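Local atomic coordinates of arginine decarboxylase, A207R protein (Paramecium bursaria Chlorella virus 1, PDB entry 2NVA), a protein that probably decarboxylates L-arginine to agmatine with pyridoxal 5'-phosphate as cofactor, as a viral member of the ornithine decarboxylase-like fold-type III enzymes. Residues L30-W34 against A251-F257; I36-R40 against S231-N235; G178-R182 against G215-D220. All coordinates share one frame; numbering follows the deposited sequence.

Contact 1 (L30-W34 against A251-F257); sequences LIDQW and AEPGRFF. With PL2 ((4-{[(4-{[amino(imino)methyl]amino}butyl)amino]methyl}-5-hydroxy-6-methylpyridin-3-yl)methyl dihydrogen phosphate), chain I.
The carbonyl oxygen of Leu-30 accepts the helical hydrogen bond from Trp-34 N (2.8 Å) and is flanked by two phenylalanine rings of helix 255-258. Phe-257 CE1 comes within 3.6 Å of Leu-30 O and Phe-256 CE2 lies slightly farther off, so each ring offers it an edge.

Trp-34 carries most of the remaining contact. With CG anti to the backbone N (chi1 179°), its indole reaches away from helix 24-37 into the angle between the loop and the short helix. The edge of its six-membered ring points at one face of Phe-256 in a T-shaped pair, planes at 80° and CE3 of Trp-34 3.7 Å from CD2 of Phe-256. Farther along the indole, Ala-251 CB meets Trp-34 CZ2 at the ring edge (3.8 Å), while Pro-253 CG makes an off-centre CH-pi contact. Phe-257 completes the aromatic cluster, its plane oblique to the indole; its rim also touches Ile-31, with CE1 3.7 Å from Ile-31 CG1. The indole NE1 is held by Val-41 O.

The opposite side of 251-257 serves the cofactor. Gly-254 N bonds OP1 of the agmatine adduct (3.0 Å), Arg-255 N bonds OP3 (2.8 Å), and Arg-255 NE donates to OP2 (2.9 Å), spreading three N-H groups over three phosphate oxygens. Arg-255 NH2 is itself held by Glu-296 and Ser-179. A loop leaving barrel strand 248-251 and running into a short helix whose N-terminal end faces the phosphate is the phosphate-binding arrangement of the pyridoxal-dependent TIM barrel.

Contact 2 (I36-R40 against S231-N235); sequences ILFPR and SDYIN
Direct and water-mediated hydrogen bonds gather on Leu-37 O, near the end of helix 24-37. Asn-235 ND2 donates to Leu-37 O at 2.7 Å and 152°, approaching nearly along the C=O axis, and the oxygen lies almost in the amide plane of Asn-235. Water 1 donates a second bond to Leu-37 O and also joins Ser-231 OG at 2.8 Å, with a weak link to Asp-232 OD1. The other end of the Asn-235 amide is engaged too: OD1 takes a short bond from water 2 (2.6 Å), which in turn accepts from Arg-40 N. With both ends of the amide occupied, its rotation is well defined, and it bridges the helix end and the turn beyond it.

Apolar packing centres on Phe-38, the residue at which the chain leaves helical geometry. Its CG lies beside the backbone N (chi1 -68°), and the ring extends toward helix 229-241. Ser-231 CB sits over one face in a CH-pi contact, 3.5 Å from Phe-38 CZ. Ile-234 CG2 meets the ring edge, 3.8 Å from Phe-38 CE2. The ring stands almost perpendicular to the Asn-235 amide. On the hydroxyl side of Ser-231, away from the ring, Leu-37 CD2 lies near Ser-231 OG.

Trp-34 and Leu-217 also meet the Phe-38 ring. The contact joins two helices of the TIM barrel, one leading into strand 41-46 and the other into strand 248-251, where these neighbouring parallel strands close the barrel.

Contact 3 (G178-R182 against G215-D220); sequences GSGSR and GGLHAD. With PL2 ((4-{[(4-{[amino(imino)methyl]amino}butyl)amino]methyl}-5-hydroxy-6-methylpyridin-3-yl)methyl dihydrogen phosphate), chain I.
Two loops of the TIM barrel, one following strand 170-174 and the other strand 210-212, meet here in a largely buried contact beside the cofactor phosphate, with a salt bridge at its outer end. The backbones are tied by Ser-181 N, which donates to Gly-216 O at 2.7 Å and an almost straight 172°. Their close approach puts Gly-178 O 3.4 Å from Gly-216 CA; the positive phi of Gly-216 (107°) suits glycine at this point.

Both loops also grip the agmatine adduct. Gly-216 N bonds OP1 (2.8 Å) and Ser-179 OG bonds OP2 (2.7 Å), so the phosphate spans the junction. Water 3 adds a second bridge, donating to Ser-181 O and accepting from His-218 N, while Ser-181 OG is held by Asp-138.

Farther from the cofactor, the side chain of Arg-182 runs extended from CG to NE and lays its guanidinium flat on the imidazole of His-218. The two planes are only 11° apart, and NH2 of Arg-182 rides above the ring centre, 3.4 Å from His-218 CG. Gly-180 CA packs against CE1 of the same imidazole. At its edge the guanidinium of Arg-182 grips Asp-220 side-on, nearly coplanar with the carboxylate: NE meets OD2 at 2.8 Å, NH2 meets the syn lone pair of OD1 at 2.9 Å, and OD2 has Tyr-229 OH as a further partner.

Following the chain from the N terminus, helix 24-37 is the first element to take part, supplying one side of both contact 1 and contact 2, before the chain enters strand 41-46. The chain then builds much of the barrel until contact 3 joins 178-182 to 215-220, closing the shortest loop. Helix 229-241 next returns to 36-40 and closes contact 2 around contact 3. Finally, 251-257 closes contact 1 around both, so the three loops nest without crossing. Leu-217 of contact 3 packs on Ile-234 of contact 2, Ala-219 CB of contact 3 packs on Phe-256 O of contact 1, and the Phe-256 ring touches Leu-37. Contacts 1 and 3 share the phosphate of the bound adduct, linking the barrel's closure to its cofactor site.

Contact 1 (L30-W34 against A251-F257)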
loop_
_atom_site.group_PDB
_atom_site.type_symbol
_atom_site.label_atom_id
_atom_site.label_comp_id
_atom_site.label_asym_id
_atom_site.label_seq_id
_atom_site.Cartn_x
_atom_site.Cartn_y
_atom_site.Cartn_z
ATOM N N LEU A 30 -24.445 16.060 -2.087
ATOM C CA LEU A 30 -23.349 16.730 -1.403
ATOM C C LEU A 30 -22.775 17.891 -2.206
ATOM O O LEU A 30 -22.305 18.865 -1.613
ATOM C CB LEU A 30 -22.227 15.744 -1.022
ATOM C CG LEU A 30 -22.538 14.839 0.184
ATOM C CD1 LEU A 30 -21.545 13.699 0.302
ATOM C CD2 LEU A 30 -22.560 15.659 1.489
ATOM N N ILE A 31 -22.788 17.783 -3.534
ATOM C CA ILE A 31 -22.370 18.899 -4.379
ATOM C C ILE A 31 -23.341 20.062 -4.191
ATOM O O ILE A 31 -22.930 21.219 -4.084
ATOM C CB ILE A 31 -22.258 18.494 -5.857
ATOM C CG1 ILE A 31 -21.098 17.497 -6.033
ATOM C CG2 ILE A 31 -22.076 19.748 -6.753
ATOM C CD1 ILE A 31 -21.162 16.699 -7.329
ATOM N N ASP A 32 -24.632 19.747 -4.098
ATOM C CA ASP A 32 -25.634 20.776 -3.828
ATOM C C ASP A 32 -25.428 21.424 -2.465
ATOM O O ASP A 32 -25.623 22.629 -2.326
ATOM C CB ASP A 32 -27.062 20.217 -3.934
ATOM C CG ASP A 32 -27.440 19.850 -5.363
ATOM O OD1 ASP A 32 -28.462 19.147 -5.539
ATOM O OD2 ASP A 32 -26.721 20.245 -6.307
ATOM N N GLN A 33 -25.032 20.618 -1.478
ATOM C CA GLN A 33 -24.725 21.104 -0.139
ATOM C C GLN A 33 -23.485 21.985 -0.146
ATOM O O GLN A 33 -23.441 23.005 0.535
ATOM C CB GLN A 33 -24.532 19.944 0.834
ATOM C CG GLN A 33 -25.853 19.330 1.291
ATOM C CD GLN A 33 -26.701 20.327 2.066
ATOM O OE1 GLN A 33 -27.655 20.899 1.529
ATOM N NE2 GLN A 33 -26.349 20.556 3.337
ATOM N N TRP A 34 -22.477 21.584 -0.912
ATOM C CA TRP A 34 -21.270 22.397 -1.024
ATOM C C TRP A 34 -21.628 23.805 -1.504
ATOM O O TRP A 34 -21.146 24.786 -0.956
ATOM C CB TRP A 34 -20.255 21.764 -1.982
ATOM C CG TRP A 34 -19.011 22.603 -2.132
ATOM C CD1 TRP A 34 -18.842 23.703 -2.945
ATOM C CD2 TRP A 34 -17.775 22.439 -1.423
ATOM N NE1 TRP A 34 -17.569 24.212 -2.793
ATOM C CE2 TRP A 34 -16.894 23.450 -1.873
ATOM C CE3 TRP A 34 -17.314 21.512 -0.474
ATOM C CZ2 TRP A 34 -15.585 23.571 -1.389
ATOM C CZ3 TRP A 34 -16.013 21.636 0.005
ATOM C CH2 TRP A 34 -15.171 22.660 -0.444
ATOM N N ALA A 251 -11.278 25.485 -4.006
ATOM C CA ALA A 251 -10.848 24.521 -3.001
ATOM C C ALA A 251 -10.472 23.218 -3.700
ATOM O O ALA A 251 -10.810 23.024 -4.871
ATOM C CB ALA A 251 -11.948 24.272 -1.988
ATOM N N GLU A 252 -9.792 22.333 -2.972
ATOM C CA GLU A 252 -9.370 21.056 -3.527
ATOM C C GLU A 252 -9.895 19.908 -2.656
ATOM O O GLU A 252 -9.107 19.103 -2.151
ATOM C CB GLU A 252 -7.843 21.004 -3.621
ATOM C CG GLU A 252 -7.206 22.139 -4.424
ATOM C CD GLU A 252 -5.702 22.286 -4.175
ATOM O OE1 GLU A 252 -5.164 21.615 -3.255
ATOM O OE2 GLU A 252 -5.053 23.078 -4.894
ATOM N N PRO A 253 -11.228 19.832 -2.477
ATOM C CA PRO A 253 -11.719 18.783 -1.583
ATOM C C PRO A 253 -11.620 17.401 -2.218
ATOM O O PRO A 253 -11.924 17.245 -3.399
ATOM C CB PRO A 253 -13.196 19.156 -1.377
ATOM C CG PRO A 253 -13.572 19.885 -2.625
ATOM C CD PRO A 253 -12.326 20.639 -3.050
ATOM N N GLY A 254 -11.212 16.409 -1.427
ATOM C CA GLY A 254 -11.258 15.020 -1.870
ATOM C C GLY A 254 -12.290 14.286 -1.038
ATOM O O GLY A 254 -13.381 13.955 -1.523
ATOM N N ARG A 255 -11.964 14.078 0.236
ATOM C CA ARG A 255 -12.800 13.263 1.119
ATOM C C ARG A 255 -14.211 13.827 1.371
ATOM O O ARG A 255 -15.115 13.069 1.703
ATOM C CB ARG A 255 -12.097 12.976 2.460
ATOM C CG ARG A 255 -11.960 14.206 3.366
ATOM C CD ARG A 255 -11.274 13.888 4.682
ATOM N NE ARG A 255 -9.856 13.541 4.503
ATOM C CZ ARG A 255 -9.342 12.331 4.739
ATOM N NH1 ARG A 255 -10.121 11.324 5.148
ATOM N NH2 ARG A 255 -8.043 12.109 4.544
ATOM N N PHE A 256 -14.389 15.147 1.234
ATOM C CA PHE A 256 -15.713 15.737 1.436
ATOM C C PHE A 256 -16.758 15.053 0.555
ATOM O O PHE A 256 -17.853 14.729 1.021
ATOM C CB PHE A 256 -15.717 17.257 1.194
ATOM C CG PHE A 256 -17.043 17.925 1.507
ATOM C CD1 PHE A 256 -17.275 18.481 2.762
ATOM C CD2 PHE A 256 -18.058 17.983 0.544
ATOM C CE1 PHE A 256 -18.515 19.091 3.053
ATOM C CE2 PHE A 256 -19.298 18.582 0.826
ATOM C CZ PHE A 256 -19.520 19.136 2.078
ATOM N N PHE A 257 -16.412 14.824 -0.707
ATOM C CA PHE A 257 -17.329 14.177 -1.652
ATOM C C PHE A 257 -17.193 12.665 -1.703
ATOM O O PHE A 257 -18.184 11.963 -1.886
ATOM C CB PHE A 257 -17.155 14.760 -3.057
ATOM C CG PHE A 257 -17.467 16.221 -3.137
ATOM C CD1 PHE A 257 -18.768 16.677 -2.935
ATOM C CD2 PHE A 257 -16.472 17.149 -3.407
ATOM C CE1 PHE A 257 -19.073 18.038 -2.993
ATOM C CE2 PHE A 257 -16.764 18.518 -3.465
ATOM C CZ PHE A 257 -18.077 18.958 -3.261
HETATM N N1 PL2 I . -5.363 18.885 -2.644
HETATM C C2 PL2 I . -4.091 18.476 -2.511
HETATM C C2A PL2 I . -2.957 19.232 -3.232
HETATM C C3 PL2 I . -3.826 17.359 -1.708
HETATM O O3 PL2 I . -2.528 16.976 -1.576
HETATM C C4 PL2 I . -4.856 16.667 -1.040
HETATM C C4A PL2 I . -4.605 15.415 -0.148
HETATM C C5 PL2 I . -6.163 17.161 -1.227
HETATM C C6 PL2 I . -6.379 18.263 -2.033
HETATM P P PL2 I . -8.783 15.848 1.362
HETATM N N PL2 I . -3.251 15.402 0.450
HETATM C CA PL2 I . -2.716 14.036 0.539
HETATM C CG PL2 I . -3.038 11.726 1.523
HETATM O OP2 PL2 I . -8.551 15.584 2.928
HETATM O OP3 PL2 I . -9.204 14.414 0.717
HETATM O OP1 PL2 I . -9.813 16.902 1.124
HETATM O OP4 PL2 I . -7.316 16.230 0.822
HETATM C C5M PL2 I . -7.364 16.482 -0.538
HETATM C CB PL2 I . -3.654 13.116 1.348
HETATM C CD PL2 I . -3.958 10.810 2.364
HETATM N NE PL2 I . -3.313 9.478 2.382
HETATM C CZ PL2 I . -3.892 8.325 2.751
HETATM N NH2 PL2 I . -3.169 7.180 2.696
HETATM N NH1 PL2 I . -5.159 8.301 3.173
#

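Contact 2 (I36-R40 against S231-N235)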
loop_
_atom_site.group_PDB
_atom_site.type_symbol
_atom_site.label_atom_id
_atom_site.label_comp_id
_atom_site.label_asym_id
_atom_site.label_seq_id
_atom_site.Cartn_x
_atom_site.Cartn_y
_atom_site.Cartn_z
ATOM N N ILE A 36 -24.328 25.452 -1.168
ATOM C CA ILE A 36 -24.950 26.195 -0.083
ATOM C C ILE A 36 -23.967 26.555 1.048
ATOM O O ILE A 36 -23.987 27.689 1.540
ATOM C CB ILE A 36 -26.289 25.523 0.440
ATOM C CG1 ILE A 36 -26.725 26.114 1.787
ATOM C CG2 ILE A 36 -26.141 24.055 0.651
ATOM C CD1 ILE A 36 -27.482 27.411 1.671
ATOM N N LEU A 37 -23.112 25.617 1.441
ATOM C CA LEU A 37 -22.162 25.857 2.527
ATOM C C LEU A 37 -21.095 26.884 2.141
ATOM O O LEU A 37 -20.683 27.707 2.957
ATOM C CB LEU A 37 -21.500 24.548 2.960
ATOM C CG LEU A 37 -22.433 23.464 3.503
ATOM C CD1 LEU A 37 -21.655 22.198 3.826
ATOM C CD2 LEU A 37 -23.184 23.964 4.727
ATOM N N PHE A 38 -20.656 26.818 0.889
ATOM C CA PHE A 38 -19.531 27.611 0.390
ATOM C C PHE A 38 -19.955 28.349 -0.869
ATOM O O PHE A 38 -19.506 28.025 -1.973
ATOM C CB PHE A 38 -18.350 26.698 0.048
ATOM C CG PHE A 38 -17.710 26.046 1.232
ATOM C CD1 PHE A 38 -17.838 24.678 1.438
ATOM C CD2 PHE A 38 -16.945 26.793 2.127
ATOM C CE1 PHE A 38 -17.234 24.057 2.532
ATOM C CE2 PHE A 38 -16.328 26.179 3.221
ATOM C CZ PHE A 38 -16.483 24.810 3.419
ATOM N N PRO A 39 -20.837 29.354 -0.726
ATOM C CA PRO A 39 -21.370 29.922 -1.966
ATOM C C PRO A 39 -20.345 30.644 -2.855
ATOM O O PRO A 39 -20.646 30.909 -4.017
ATOM C CB PRO A 39 -22.428 30.910 -1.477
ATOM C CG PRO A 39 -22.012 31.248 -0.089
ATOM C CD PRO A 39 -21.373 30.019 0.476
ATOM N N ARG A 40 -19.170 30.962 -2.321
ATOM C CA ARG A 40 -18.139 31.658 -3.096
ATOM C C ARG A 40 -17.029 30.737 -3.607
ATOM O O ARG A 40 -16.155 31.181 -4.350
ATOM C CB ARG A 40 -17.500 32.781 -2.273
ATOM C CG ARG A 40 -18.403 34.012 -2.072
ATOM C CD ARG A 40 -17.564 35.221 -1.602
ATOM N NE ARG A 40 -16.522 35.637 -2.548
ATOM C CZ ARG A 40 -15.559 36.520 -2.270
ATOM N NH1 ARG A 40 -15.480 37.081 -1.062
ATOM N NH2 ARG A 40 -14.659 36.846 -3.193
ATOM N N SER A 231 -17.360 25.343 7.647
ATOM C CA SER A 231 -17.733 26.248 6.568
ATOM C C SER A 231 -18.038 27.671 7.030
ATOM O O SER A 231 -17.603 28.619 6.391
ATOM C CB SER A 231 -18.895 25.672 5.748
ATOM O OG SER A 231 -20.075 25.554 6.533
ATOM N N ASP A 232 -18.775 27.823 8.133
ATOM C CA ASP A 232 -19.081 29.155 8.689
ATOM C C ASP A 232 -17.816 29.931 8.995
ATOM O O ASP A 232 -17.702 31.128 8.686
ATOM C CB ASP A 232 -19.883 29.030 9.992
ATOM C CG ASP A 232 -21.270 28.511 9.768
ATOM O OD1 ASP A 232 -21.786 28.693 8.632
ATOM O OD2 ASP A 232 -21.855 27.916 10.724
ATOM N N TYR A 233 -16.850 29.246 9.594
ATOM C CA TYR A 233 -15.621 29.919 9.975
ATOM C C TYR A 233 -14.718 30.220 8.779
ATOM O O TYR A 233 -14.096 31.278 8.727
ATOM C CB TYR A 233 -14.894 29.145 11.082
ATOM C CG TYR A 233 -14.066 30.025 11.997
ATOM C CD1 TYR A 233 -14.610 31.171 12.590
ATOM C CD2 TYR A 233 -12.731 29.713 12.264
ATOM C CE1 TYR A 233 -13.829 31.990 13.446
ATOM C CE2 TYR A 233 -11.954 30.503 13.108
ATOM C CZ TYR A 233 -12.485 31.621 13.696
ATOM O OH TYR A 233 -11.674 32.410 14.523
ATOM N N ILE A 234 -14.655 29.299 7.818
ATOM C CA ILE A 234 -13.932 29.539 6.565
ATOM C C ILE A 234 -14.545 30.740 5.841
ATOM O O ILE A 234 -13.818 31.613 5.385
ATOM C CB ILE A 234 -13.934 28.281 5.657
ATOM C CG1 ILE A 234 -12.975 27.215 6.218
ATOM C CG2 ILE A 234 -13.600 28.637 4.202
ATOM C CD1 ILE A 234 -13.156 25.811 5.598
ATOM N N ASN A 235 -15.877 30.790 5.764
ATOM C CA ASN A 235 -16.563 31.937 5.149
ATOM C C ASN A 235 -16.324 33.258 5.870
ATOM O O ASN A 235 -16.248 34.300 5.217
ATOM C CB ASN A 235 -18.061 31.666 4.980
ATOM C CG ASN A 235 -18.340 30.557 3.958
ATOM O OD1 ASN A 235 -17.520 30.299 3.075
ATOM N ND2 ASN A 235 -19.494 29.903 4.081
HETATM O O HOH W 1 -21.776 27.478 5.505
HETATM O O HOH W 2 -18.126 31.063 0.618
#

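Contact 3 (G178-R182 against G215-D220)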
loop_
_atom_site.group_PDB
_atom_site.type_symbol
_atom_site.label_atom_id
_atom_site.label_comp_id
_atom_site.label_asym_id
_atom_site.label_seq_id
_atom_site.Cartn_x
_atom_site.Cartn_y
_atom_site.Cartn_z
ATOM N N GLY A 178 -3.745 20.112 5.815
ATOM C CA GLY A 178 -3.579 18.712 6.165
ATOM C C GLY A 178 -4.838 17.943 5.826
ATOM O O GLY A 178 -5.938 18.510 5.827
ATOM N N SER A 179 -4.676 16.660 5.529
ATOM C CA SER A 179 -5.800 15.821 5.148
ATOM C C SER A 179 -6.548 15.332 6.396
ATOM O O SER A 179 -5.935 14.778 7.321
ATOM C CB SER A 179 -5.324 14.643 4.282
ATOM O OG SER A 179 -6.442 14.032 3.626
ATOM N N GLY A 180 -7.863 15.536 6.414
ATOM C CA GLY A 180 -8.711 15.150 7.539
ATOM C C GLY A 180 -8.602 16.174 8.650
ATOM O O GLY A 180 -8.085 15.876 9.741
ATOM N N SER A 181 -9.096 17.376 8.388
ATOM C CA SER A 181 -9.004 18.482 9.325
ATOM C C SER A 181 -10.372 18.822 9.905
ATOM O O SER A 181 -11.362 18.918 9.168
ATOM C CB SER A 181 -8.439 19.722 8.631
ATOM O OG SER A 181 -8.416 20.816 9.524
ATOM N N ARG A 182 -10.405 18.974 11.223
ATOM C CA ARG A 182 -11.607 19.402 11.945
ATOM C C ARG A 182 -11.262 20.598 12.843
ATOM O O ARG A 182 -11.849 20.800 13.902
ATOM C CB ARG A 182 -12.191 18.231 12.739
ATOM C CG ARG A 182 -12.644 17.064 11.867
ATOM C CD ARG A 182 -13.628 16.185 12.614
ATOM N NE ARG A 182 -14.336 15.240 11.753
ATOM C CZ ARG A 182 -13.896 14.023 11.450
ATOM N NH1 ARG A 182 -12.728 13.580 11.919
ATOM N NH2 ARG A 182 -14.625 13.223 10.683
ATOM N N GLY A 215 -7.657 21.247 0.610
ATOM C CA GLY A 215 -8.616 20.214 1.032
ATOM C C GLY A 215 -8.713 20.027 2.541
ATOM O O GLY A 215 -8.487 20.966 3.313
ATOM N N GLY A 216 -9.065 18.813 2.957
ATOM C CA GLY A 216 -9.040 18.449 4.366
ATOM C C GLY A 216 -10.391 18.313 5.044
ATOM O O GLY A 216 -10.506 17.634 6.068
ATOM N N LEU A 217 -11.410 18.961 4.486
ATOM C CA LEU A 217 -12.727 19.003 5.129
ATOM C C LEU A 217 -13.497 17.684 5.037
ATOM O O LEU A 217 -13.493 17.011 3.989
ATOM C CB LEU A 217 -13.578 20.132 4.539
ATOM C CG LEU A 217 -13.031 21.551 4.635
ATOM C CD1 LEU A 217 -13.981 22.482 3.886
ATOM C CD2 LEU A 217 -12.878 22.006 6.075
ATOM N N HIS A 218 -14.134 17.311 6.145
ATOM C CA HIS A 218 -15.054 16.181 6.155
ATOM C C HIS A 218 -16.476 16.659 5.928
ATOM O O HIS A 218 -16.852 17.764 6.345
ATOM C CB HIS A 218 -15.039 15.487 7.513
ATOM C CG HIS A 218 -13.847 14.625 7.739
ATOM N ND1 HIS A 218 -12.689 15.099 8.314
ATOM C CD2 HIS A 218 -13.635 13.317 7.478
ATOM C CE1 HIS A 218 -11.810 14.117 8.402
ATOM N NE2 HIS A 218 -12.363 13.022 7.917
ATOM N N ALA A 219 -17.278 15.809 5.302
ATOM C CA ALA A 219 -18.711 16.020 5.288
ATOM C C ALA A 219 -19.287 15.295 6.510
ATOM O O ALA A 219 -19.775 14.179 6.392
ATOM C CB ALA A 219 -19.308 15.483 3.991
ATOM N N ASP A 220 -19.219 15.925 7.681
ATOM C CA ASP A 220 -19.677 15.299 8.926
ATOM C C ASP A 220 -21.193 15.424 9.073
ATOM O O ASP A 220 -21.715 16.525 9.179
ATOM C CB ASP A 220 -18.964 15.938 10.142
ATOM C CG ASP A 220 -17.519 15.473 10.281
ATOM O OD1 ASP A 220 -17.231 14.281 10.001
ATOM O OD2 ASP A 220 -16.654 16.296 10.660
HETATM N N1 PL2 I . -5.363 18.885 -2.644
HETATM C C2 PL2 I . -4.091 18.476 -2.511
HETATM C C2A PL2 I . -2.957 19.232 -3.232
HETATM C C3 PL2 I . -3.826 17.359 -1.708
HETATM O O3 PL2 I . -2.528 16.976 -1.576
HETATM C C4 PL2 I . -4.856 16.667 -1.040
HETATM C C4A PL2 I . -4.605 15.415 -0.148
HETATM C C5 PL2 I . -6.163 17.161 -1.227
HETATM C C6 PL2 I . -6.379 18.263 -2.033
HETATM P P PL2 I . -8.783 15.848 1.362
HETATM N N PL2 I . -3.251 15.402 0.450
HETATM C CA PL2 I . -2.716 14.036 0.539
HETATM C CG PL2 I . -3.038 11.726 1.523
HETATM O OP2 PL2 I . -8.551 15.584 2.928
HETATM O OP3 PL2 I . -9.204 14.414 0.717
HETATM O OP1 PL2 I . -9.813 16.902 1.124
HETATM O OP4 PL2 I . -7.316 16.230 0.822
HETATM C C5M PL2 I . -7.364 16.482 -0.538
HETATM C CB PL2 I . -3.654 13.116 1.348
HETATM C CD PL2 I . -3.958 10.810 2.364
HETATM N NE PL2 I . -3.313 9.478 2.382
HETATM C CZ PL2 I . -3.892 8.325 2.751
HETATM N NH2 PL2 I . -3.169 7.180 2.696
HETATM N NH1 PL2 I . -5.159 8.301 3.173
HETATM O O HOH W 3 -14.002 18.963 8.431
#